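Local coordinates for terminal oxygenase component of carbazole (Janthinobacterium sp., PDB 7BUG), which serves as the terminal oxygenase of carbazole 1,9a-dioxygenase, probably adding oxygen at the angular and adjacent carbons of carbazole with a Rieske [2Fe-2S] cluster and a non-haem iron, at residues A[44-49]-A[293-298]; A[53-56]-A[61-64]; A[124-129]-A[133-138]. All blocks are in the same frame, centred on the assembly; numbering follows the deposited sequence.

Contact 1: residues A[44-49]-A[293-298]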
loop_
_atom_site.group_PDB
_atom_site.type_symbol
_atom_site.label_atom_id
_atom_site.label_comp_id
_atom_site.label_asym_id
_atom_site.label_seq_id
_atom_site.Cartn_x
_atom_site.Cartn_y
_atom_site.Cartn_z
ATOM N N LYS A 44 -19.514 -18.346 -10.443
ATOM C CA LYS A 44 -18.120 -18.183 -9.963
ATOM C C LYS A 44 -17.665 -16.796 -10.373
ATOM O O LYS A 44 -18.030 -16.338 -11.483
ATOM C CB LYS A 44 -17.249 -19.269 -10.579
ATOM C CG LYS A 44 -17.619 -20.695 -10.158
ATOM C CD LYS A 44 -17.194 -21.004 -8.718
ATOM C CE LYS A 44 -17.572 -22.386 -8.207
ATOM N NZ LYS A 44 -18.955 -22.751 -8.598
ATOM N N THR A 45 -16.870 -16.140 -9.525
ATOM C CA THR A 45 -16.297 -14.806 -9.803
ATOM C C THR A 45 -14.858 -14.982 -10.220
ATOM O O THR A 45 -14.203 -15.874 -9.691
ATOM C CB THR A 45 -16.125 -13.995 -8.519
ATOM O OG1 THR A 45 -15.389 -14.836 -7.628
ATOM C CG2 THR A 45 -17.421 -13.639 -7.871
ATOM N N LEU A 46 -14.400 -14.130 -11.118
ATOM C CA LEU A 46 -12.971 -14.098 -11.441
ATOM C C LEU A 46 -12.678 -12.725 -12.031
ATOM O O LEU A 46 -13.601 -11.999 -12.387
ATOM C CB LEU A 46 -12.631 -15.231 -12.381
ATOM C CG LEU A 46 -13.358 -15.179 -13.722
ATOM C CD1 LEU A 46 -12.504 -14.551 -14.791
ATOM C CD2 LEU A 46 -13.761 -16.579 -14.116
ATOM N N LYS A 47 -11.414 -12.390 -12.076
ATOM C CA LYS A 47 -10.957 -11.139 -12.709
ATOM C C LYS A 47 -10.088 -11.504 -13.921
ATOM O O LYS A 47 -9.133 -12.290 -13.792
ATOM C CB LYS A 47 -10.243 -10.272 -11.677
ATOM C CG LYS A 47 -9.836 -8.938 -12.281
ATOM C CD LYS A 47 -9.101 -8.025 -11.293
ATOM C CE LYS A 47 -10.093 -7.266 -10.460
ATOM N NZ LYS A 47 -9.370 -6.370 -9.537
ATOM N N LEU A 48 -10.398 -10.914 -15.077
ATOM C CA LEU A 48 -9.730 -11.184 -16.351
ATOM C C LEU A 48 -9.459 -9.854 -17.046
ATOM O O LEU A 48 -10.408 -9.060 -17.225
ATOM C CB LEU A 48 -10.609 -12.086 -17.198
ATOM C CG LEU A 48 -10.087 -12.425 -18.575
ATOM C CD1 LEU A 48 -8.723 -13.085 -18.543
ATOM C CD2 LEU A 48 -11.074 -13.272 -19.351
ATOM N N LEU A 49 -8.199 -9.591 -17.383
ATOM C CA LEU A 49 -7.826 -8.311 -18.048
ATOM C C LEU A 49 -8.296 -7.135 -17.193
ATOM O O LEU A 49 -8.660 -6.078 -17.731
ATOM C CB LEU A 49 -8.389 -8.267 -19.476
ATOM C CG LEU A 49 -7.495 -8.806 -20.587
ATOM C CD1 LEU A 49 -6.994 -10.196 -20.356
ATOM C CD2 LEU A 49 -8.191 -8.672 -21.939
ATOM N N THR A 293 -0.657 -9.627 -11.827
ATOM C CA THR A 293 -1.123 -10.992 -11.492
ATOM C C THR A 293 -1.532 -11.721 -12.789
ATOM O O THR A 293 -2.046 -11.087 -13.698
ATOM C CB THR A 293 -2.330 -10.912 -10.536
ATOM O OG1 THR A 293 -2.123 -9.827 -9.612
ATOM C CG2 THR A 293 -2.488 -12.215 -9.795
ATOM N N HIS A 294 -1.313 -13.013 -12.844
ATOM C CA HIS A 294 -1.755 -13.862 -13.970
ATOM C C HIS A 294 -2.315 -15.160 -13.428
ATOM O O HIS A 294 -1.892 -15.665 -12.377
ATOM C CB HIS A 294 -0.697 -14.076 -15.042
ATOM C CG HIS A 294 0.496 -14.858 -14.633
ATOM N ND1 HIS A 294 1.554 -14.249 -13.921
ATOM C CD2 HIS A 294 0.880 -16.127 -14.872
ATOM C CE1 HIS A 294 2.472 -15.159 -13.706
ATOM N NE2 HIS A 294 2.118 -16.302 -14.249
ATOM N N TYR A 295 -3.168 -15.775 -14.225
ATOM C CA TYR A 295 -3.422 -17.228 -14.081
ATOM C C TYR A 295 -2.341 -17.996 -14.841
ATOM O O TYR A 295 -2.022 -17.700 -15.980
ATOM C CB TYR A 295 -4.747 -17.696 -14.673
ATOM C CG TYR A 295 -5.991 -17.238 -14.002
ATOM C CD1 TYR A 295 -6.336 -17.824 -12.798
ATOM C CD2 TYR A 295 -6.839 -16.281 -14.558
ATOM C CE1 TYR A 295 -7.468 -17.435 -12.133
ATOM C CE2 TYR A 295 -7.982 -15.881 -13.894
ATOM C CZ TYR A 295 -8.312 -16.501 -12.697
ATOM O OH TYR A 295 -9.420 -16.171 -11.963
ATOM N N TYR A 296 -1.712 -18.955 -14.190
ATOM C CA TYR A 296 -0.765 -19.886 -14.829
ATOM C C TYR A 296 -1.565 -21.147 -15.094
ATOM O O TYR A 296 -1.828 -21.989 -14.170
ATOM C CB TYR A 296 0.461 -20.072 -13.938
ATOM C CG TYR A 296 1.447 -21.063 -14.482
ATOM C CD1 TYR A 296 1.756 -21.162 -15.826
ATOM C CD2 TYR A 296 2.201 -21.853 -13.611
ATOM C CE1 TYR A 296 2.694 -22.053 -16.308
ATOM C CE2 TYR A 296 3.184 -22.703 -14.077
ATOM C CZ TYR A 296 3.424 -22.848 -15.430
ATOM O OH TYR A 296 4.348 -23.745 -15.953
ATOM N N PHE A 297 -2.089 -21.221 -16.311
ATOM C CA PHE A 297 -3.092 -22.218 -16.689
ATOM C C PHE A 297 -2.362 -23.304 -17.472
ATOM O O PHE A 297 -2.000 -23.114 -18.644
ATOM C CB PHE A 297 -4.243 -21.552 -17.456
ATOM C CG PHE A 297 -5.426 -22.458 -17.705
ATOM C CD1 PHE A 297 -5.488 -23.332 -18.765
ATOM C CD2 PHE A 297 -6.531 -22.348 -16.907
ATOM C CE1 PHE A 297 -6.612 -24.120 -18.966
ATOM C CE2 PHE A 297 -7.669 -23.133 -17.083
ATOM C CZ PHE A 297 -7.698 -24.013 -18.136
ATOM N N GLN A 298 -2.018 -24.390 -16.768
ATOM C CA GLN A 298 -1.070 -25.390 -17.287
ATOM C C GLN A 298 -1.893 -26.601 -17.774
ATOM O O GLN A 298 -2.833 -27.014 -17.017
ATOM C CB GLN A 298 -0.188 -25.922 -16.156
ATOM C CG GLN A 298 0.898 -25.006 -15.658
ATOM C CD GLN A 298 1.517 -25.644 -14.417
ATOM O OE1 GLN A 298 0.821 -25.937 -13.449
ATOM N NE2 GLN A 298 2.800 -25.942 -14.505
HETATM O O HOH W 1 -9.058 -13.818 -11.324
#
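Y295 reaches across from segment 293-298 of strand 293-303 and sets its hydroxyl against strand 44-48, where the tyrosine is the one residue of its segment to touch L46 and K47. The direct packing is small. The phenol oxygen OH of Y295 lies 3.4 Å from CB of L46, in van der Waals contact with the base of the leucine and not its methyl groups. CG of L46 sits between the backbone N and the carbonyl carbon (chi1 61°), which turns the branch aside and leaves CB to meet the hydroxyl; the L46 side chain also packs on M33 and V55. CE2 of Y295 stands 3.8 Å from O of K47, which lies oblique to the ring.

The polar link is indirect. A water accepts a hydrogen bond from the backbone N of K47 at 2.9 Å, and the same water is hydrogen-bonded to OH of Y295 at 2.5 Å, short enough to be read with caution. The buried phenol oxygen thus has a polar partner although no residue of strand 44-48 bonds it directly. At its other end the tyrosine is held by a backbone hydrogen bond with V287 and by packing on V287 and N164. L46 is similarly tied to L53 by backbone bonds.

The two strands do not pair. Strand 44-48 is outermost, within this chain, in the antiparallel sheet of the Rieske domain, and strand 293-303 belongs to the larger antiparallel sheet of the Bet v 1-like catalytic domain. Between these segments one tyrosine and a water make the join, with L48 on V287 and L49 bonded to P288 close by: an interdomain contact within a Rieske oxygenase alpha subunit.

Contact 2: residues A[53-56]-A[61-64]. With CO3 (carbonate ion), chain M.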
loop_
_atom_site.group_PDB
_atom_site.type_symbol
_atom_site.label_atom_id
_atom_site.label_comp_id
_atom_site.label_asym_id
_atom_site.label_seq_id
_atom_site.Cartn_x
_atom_site.Cartn_y
_atom_site.Cartn_z
ATOM N N LEU A 53 -15.680 -10.577 -13.502
ATOM C CA LEU A 53 -16.691 -11.300 -14.268
ATOM C C LEU A 53 -17.365 -12.360 -13.406
ATOM O O LEU A 53 -16.758 -12.911 -12.433
ATOM C CB LEU A 53 -16.023 -12.010 -15.439
ATOM C CG LEU A 53 -15.191 -11.137 -16.387
ATOM C CD1 LEU A 53 -14.577 -11.950 -17.504
ATOM C CD2 LEU A 53 -15.980 -9.961 -16.920
ATOM N N LEU A 54 -18.585 -12.674 -13.805
ATOM C CA LEU A 54 -19.349 -13.787 -13.212
ATOM C C LEU A 54 -19.597 -14.806 -14.310
ATOM O O LEU A 54 -19.964 -14.404 -15.439
ATOM C CB LEU A 54 -20.707 -13.320 -12.718
ATOM C CG LEU A 54 -20.836 -12.978 -11.252
ATOM C CD1 LEU A 54 -22.277 -12.577 -11.013
ATOM C CD2 LEU A 54 -20.459 -14.155 -10.343
ATOM N N VAL A 55 -19.354 -16.054 -14.000
ATOM C CA VAL A 55 -19.648 -17.183 -14.926
ATOM C C VAL A 55 -20.665 -18.072 -14.233
ATOM O O VAL A 55 -20.505 -18.404 -13.066
ATOM C CB VAL A 55 -18.394 -17.951 -15.336
ATOM C CG1 VAL A 55 -18.747 -19.069 -16.278
ATOM C CG2 VAL A 55 -17.356 -17.035 -15.953
ATOM N N ASN A 56 -21.667 -18.504 -14.994
ATOM C CA ASN A 56 -22.684 -19.440 -14.476
ATOM C C ASN A 56 -22.910 -20.568 -15.483
ATOM O O ASN A 56 -22.647 -20.360 -16.662
ATOM C CB ASN A 56 -24.012 -18.746 -14.211
ATOM C CG ASN A 56 -24.914 -19.501 -13.237
ATOM O OD1 ASN A 56 -24.493 -20.485 -12.630
ATOM N ND2 ASN A 56 -26.145 -19.014 -13.033
ATOM N N LYS A 61 -25.000 -24.977 -20.031
ATOM C CA LYS A 61 -24.396 -23.967 -20.937
ATOM C C LYS A 61 -23.758 -22.891 -20.042
ATOM O O LYS A 61 -24.415 -22.423 -19.071
ATOM C CB LYS A 61 -25.379 -23.408 -21.948
ATOM C CG LYS A 61 -24.824 -22.329 -22.862
ATOM C CD LYS A 61 -25.705 -21.980 -24.002
ATOM C CE LYS A 61 -25.287 -20.696 -24.706
ATOM N NZ LYS A 61 -23.994 -20.873 -25.412
ATOM N N LEU A 62 -22.588 -22.426 -20.461
ATOM C CA LEU A 62 -21.920 -21.347 -19.696
ATOM C C LEU A 62 -22.310 -19.965 -20.217
ATOM O O LEU A 62 -22.531 -19.715 -21.420
ATOM C CB LEU A 62 -20.409 -21.550 -19.759
ATOM C CG LEU A 62 -19.867 -22.797 -19.091
ATOM C CD1 LEU A 62 -18.349 -22.800 -19.174
ATOM C CD2 LEU A 62 -20.310 -22.931 -17.671
ATOM N N TYR A 63 -22.428 -19.029 -19.258
ATOM C CA TYR A 63 -22.749 -17.628 -19.558
ATOM C C TYR A 63 -21.821 -16.745 -18.716
ATOM O O TYR A 63 -21.435 -17.179 -17.603
ATOM C CB TYR A 63 -24.192 -17.324 -19.172
ATOM C CG TYR A 63 -25.226 -18.104 -19.947
ATOM C CD1 TYR A 63 -25.615 -19.354 -19.528
ATOM C CD2 TYR A 63 -25.737 -17.588 -21.103
ATOM C CE1 TYR A 63 -26.553 -20.079 -20.232
ATOM C CE2 TYR A 63 -26.721 -18.285 -21.813
ATOM C CZ TYR A 63 -27.122 -19.524 -21.362
ATOM O OH TYR A 63 -28.074 -20.198 -22.110
ATOM N N CYS A 64 -21.485 -15.575 -19.236
ATOM C CA CYS A 64 -20.555 -14.649 -18.562
ATOM C C CYS A 64 -21.164 -13.254 -18.573
ATOM O O CYS A 64 -21.416 -12.719 -19.675
ATOM C CB CYS A 64 -19.209 -14.698 -19.262
ATOM S SG CYS A 64 -18.027 -13.555 -18.506
HETATM C C CO3 M . -22.008 -17.368 -26.437
HETATM O O1 CO3 M . -21.263 -17.545 -25.408
HETATM O O2 CO3 M . -22.020 -16.192 -27.085
HETATM O O3 CO3 M . -22.886 -18.305 -26.754
#
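N56 and Y63 face each other as an antiparallel hydrogen-bonded pair and exchange both main-chain bonds, N56 N to Y63 O and Y63 N to N56 O, each 2.9 Å long. Between such bonds the chains are stitched by CA-H...O contacts, of which CA of C64 to O of L54 is 3.2 Å. V55 and C64, the adjoining non-hydrogen-bonded pair, turn their side chains to the other face of the sheet. There SG of C64 lies anti to its backbone N (chi1 179°), which carries the sulfur over to CD1 of L53 at 3.9 Å and to CG2 of V55 at 4.4 Å. The other branch of V55, CG1, packs more loosely on CD2 of L62, 4.4 Å away. The segments form an inner beta hairpin of the antiparallel Rieske-domain sheet, with strand 44-48 beyond one arm and strand 123-129 beyond the other. L53 and V55 continue the apolar layer onto I135, and L62 onto V133 and V126. Toward the hairpin turn K61 is exposed; its chain runs extended until it bends at the last torsion (chi4 68°), and NZ gives a 3.1 Å hydrogen bond to O3 of a carbonate, probably from the crystallisation liquor.

Contact 3: residues A[124-129]-A[133-138]. With MXE (2-methoxyethanol), chain N; CO3 (carbonate ion), chain M.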
loop_
_atom_site.group_PDB
_atom_site.type_symbol
_atom_site.label_atom_id
_atom_site.label_comp_id
_atom_site.label_asym_id
_atom_site.label_seq_id
_atom_site.Cartn_x
_atom_site.Cartn_y
_atom_site.Cartn_z
ATOM N N TYR A 124 -19.863 -11.419 -22.095
ATOM C CA TYR A 124 -18.747 -11.949 -22.882
ATOM C C TYR A 124 -19.100 -13.345 -23.337
ATOM O O TYR A 124 -19.629 -14.148 -22.553
ATOM C CB TYR A 124 -17.417 -11.889 -22.122
ATOM C CG TYR A 124 -16.956 -10.475 -21.927
ATOM C CD1 TYR A 124 -16.515 -9.700 -22.984
ATOM C CD2 TYR A 124 -16.905 -9.918 -20.664
ATOM C CE1 TYR A 124 -16.060 -8.398 -22.792
ATOM C CE2 TYR A 124 -16.484 -8.617 -20.449
ATOM C CZ TYR A 124 -16.048 -7.855 -21.519
ATOM O OH TYR A 124 -15.585 -6.611 -21.293
ATOM N N PRO A 125 -18.704 -13.700 -24.570
ATOM C CA PRO A 125 -18.829 -15.075 -25.026
ATOM C C PRO A 125 -18.022 -16.051 -24.164
ATOM O O PRO A 125 -16.927 -15.707 -23.709
ATOM C CB PRO A 125 -18.296 -15.067 -26.465
ATOM C CG PRO A 125 -18.381 -13.619 -26.900
ATOM C CD PRO A 125 -18.193 -12.814 -25.629
ATOM N N VAL A 126 -18.547 -17.242 -23.947
ATOM C CA VAL A 126 -17.886 -18.324 -23.168
ATOM C C VAL A 126 -18.048 -19.623 -23.906
ATOM O O VAL A 126 -19.178 -19.899 -24.351
ATOM C CB VAL A 126 -18.488 -18.622 -21.794
ATOM C CG1 VAL A 126 -17.435 -19.179 -20.866
ATOM C CG2 VAL A 126 -19.302 -17.510 -21.206
ATOM N N GLN A 127 -16.971 -20.400 -23.988
ATOM C CA GLN A 127 -16.967 -21.706 -24.704
ATOM C C GLN A 127 -16.223 -22.674 -23.789
ATOM O O GLN A 127 -15.202 -22.259 -23.189
ATOM C CB GLN A 127 -16.235 -21.532 -26.040
ATOM C CG GLN A 127 -16.271 -22.719 -26.983
ATOM C CD GLN A 127 -15.658 -22.327 -28.291
ATOM O OE1 GLN A 127 -15.409 -21.137 -28.554
ATOM N NE2 GLN A 127 -15.419 -23.327 -29.117
ATOM N N GLU A 128 -16.630 -23.932 -23.755
ATOM C CA GLU A 128 -15.819 -24.990 -23.115
ATOM C C GLU A 128 -15.221 -25.854 -24.204
ATOM O O GLU A 128 -15.941 -26.172 -25.151
ATOM C CB GLU A 128 -16.718 -25.881 -22.266
ATOM C CG GLU A 128 -17.516 -25.122 -21.290
ATOM C CD GLU A 128 -18.179 -26.090 -20.365
ATOM O OE1 GLU A 128 -19.370 -26.393 -20.595
ATOM O OE2 GLU A 128 -17.495 -26.535 -19.469
ATOM N N ALA A 129 -13.939 -26.159 -24.125
ATOM C CA ALA A 129 -13.266 -27.070 -25.047
ATOM C C ALA A 129 -12.208 -27.819 -24.261
ATOM O O ALA A 129 -11.489 -27.181 -23.488
ATOM C CB ALA A 129 -12.656 -26.311 -26.161
ATOM N N VAL A 133 -12.468 -23.792 -19.656
ATOM C CA VAL A 133 -13.448 -22.709 -19.869
ATOM C C VAL A 133 -12.710 -21.508 -20.446
ATOM O O VAL A 133 -11.854 -20.955 -19.732
ATOM C CB VAL A 133 -14.152 -22.335 -18.556
ATOM C CG1 VAL A 133 -15.077 -21.134 -18.707
ATOM C CG2 VAL A 133 -14.883 -23.530 -17.970
ATOM N N PHE A 134 -13.118 -21.088 -21.650
ATOM C CA PHE A 134 -12.506 -19.922 -22.333
ATOM C C PHE A 134 -13.516 -18.789 -22.385
ATOM O O PHE A 134 -14.700 -19.019 -22.761
ATOM C CB PHE A 134 -12.121 -20.321 -23.756
ATOM C CG PHE A 134 -10.963 -21.253 -23.882
ATOM C CD1 PHE A 134 -11.099 -22.634 -23.824
ATOM C CD2 PHE A 134 -9.697 -20.732 -24.030
ATOM C CE1 PHE A 134 -9.976 -23.460 -23.905
ATOM C CE2 PHE A 134 -8.604 -21.569 -24.196
ATOM C CZ PHE A 134 -8.757 -22.929 -24.159
ATOM N N ILE A 135 -13.082 -17.581 -22.060
ATOM C CA ILE A 135 -13.896 -16.353 -22.198
ATOM C C ILE A 135 -13.277 -15.506 -23.300
ATOM O O ILE A 135 -12.057 -15.356 -23.297
ATOM C CB ILE A 135 -13.949 -15.599 -20.854
ATOM C CG1 ILE A 135 -14.625 -16.471 -19.801
ATOM C CG2 ILE A 135 -14.619 -14.240 -20.994
ATOM C CD1 ILE A 135 -14.615 -15.885 -18.433
ATOM N N TYR A 136 -14.105 -15.006 -24.196
ATOM C CA TYR A 136 -13.665 -14.038 -25.215
ATOM C C TYR A 136 -13.764 -12.665 -24.597
ATOM O O TYR A 136 -14.872 -12.156 -24.467
ATOM C CB TYR A 136 -14.522 -14.152 -26.463
ATOM C CG TYR A 136 -14.033 -13.206 -27.528
ATOM C CD1 TYR A 136 -12.851 -13.449 -28.191
ATOM C CD2 TYR A 136 -14.744 -12.054 -27.843
ATOM C CE1 TYR A 136 -12.405 -12.595 -29.182
ATOM C CE2 TYR A 136 -14.312 -11.215 -28.855
ATOM C CZ TYR A 136 -13.146 -11.497 -29.528
ATOM O OH TYR A 136 -12.751 -10.636 -30.520
ATOM N N LEU A 137 -12.654 -12.144 -24.072
ATOM C CA LEU A 137 -12.663 -10.812 -23.425
ATOM C C LEU A 137 -12.511 -9.774 -24.540
ATOM O O LEU A 137 -11.428 -9.329 -24.809
ATOM C CB LEU A 137 -11.586 -10.716 -22.357
ATOM C CG LEU A 137 -11.778 -9.686 -21.250
ATOM C CD1 LEU A 137 -11.884 -8.256 -21.761
ATOM C CD2 LEU A 137 -12.976 -10.008 -20.386
ATOM N N GLY A 138 -13.629 -9.488 -25.168
ATOM C CA GLY A 138 -13.658 -8.593 -26.325
ATOM C C GLY A 138 -15.065 -8.270 -26.710
ATOM O O GLY A 138 -16.022 -8.815 -26.166
HETATM O O1 MXE N . -12.234 -23.265 -33.248
HETATM C C1 MXE N . -13.581 -23.698 -33.195
HETATM C C2 MXE N . -14.595 -22.572 -33.283
HETATM O O2 MXE N . -15.065 -22.312 -31.963
HETATM C C3 MXE N . -15.180 -21.051 -31.410
HETATM C C CO3 M . -22.008 -17.368 -26.437
HETATM O O1 CO3 M . -21.263 -17.545 -25.408
HETATM O O2 CO3 M . -22.020 -16.192 -27.085
HETATM O O3 CO3 M . -22.886 -18.305 -26.754
#
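The 126-129 and 133-137 strands run antiparallel, their axes 4.8 Å apart at the closest and 150° between their directions, with V126 opposite I135, Q127 opposite F134 and E128 opposite V133. They make a beta hairpin of the Rieske-domain sheet, sewn by the paired bonds of Q127 and F134 and by Y136 N to P125 O at 2.9 Å. On one side CG1 of V126 meets CG1 of V133 at 3.7 Å and CG1 of I135 at 4.0 Å. P125 and Y136 lie alongside each other, CB to CB. Away from the turn Y124 takes CD2 of L137 over one face of its ring, a CH-pi contact 3.9 Å from the centroid, while O of G138 lies in plane at the edge; the Y124 hydroxyl is hydrogen-bonded to E51 and R26. A leucine in its place, lacking ring and hydroxyl, would probably leave E51 and R26 without a shared partner and L137 CD2 without a ring face. Beyond these pairs Q127, its chain extended (chi1 -173°), donates from NE2 to O2 of a doubtfully placed 2-methoxyethanol, and V126 N gives an almost straight bond (169°) to O1 of a carbonate, probably from the crystallisation liquor, at 3.1 Å.

Contacts 2 and 3 are two hairpins of one sheet, and strands 61-66 and 123-129 make them neighbours: C64 O probably bonds Y124 N, and C64 CB packs on V126. Contact 1 uses the sheet's outermost strand, 44-48, which pairs with strand 51-58 of contact 2, while L48 and L49 pack on L137 of contact 3. The chemistry follows position. The hairpins rely on main-chain hydrogen bonds and apolar side chains, contact 2 mostly buried and contact 3 partly so, and at the surface they share a carbonate through K61 and V126. Contact 1, buried between domains, has no strand pairing and relies on one tyrosine's packing and a water-mediated bond.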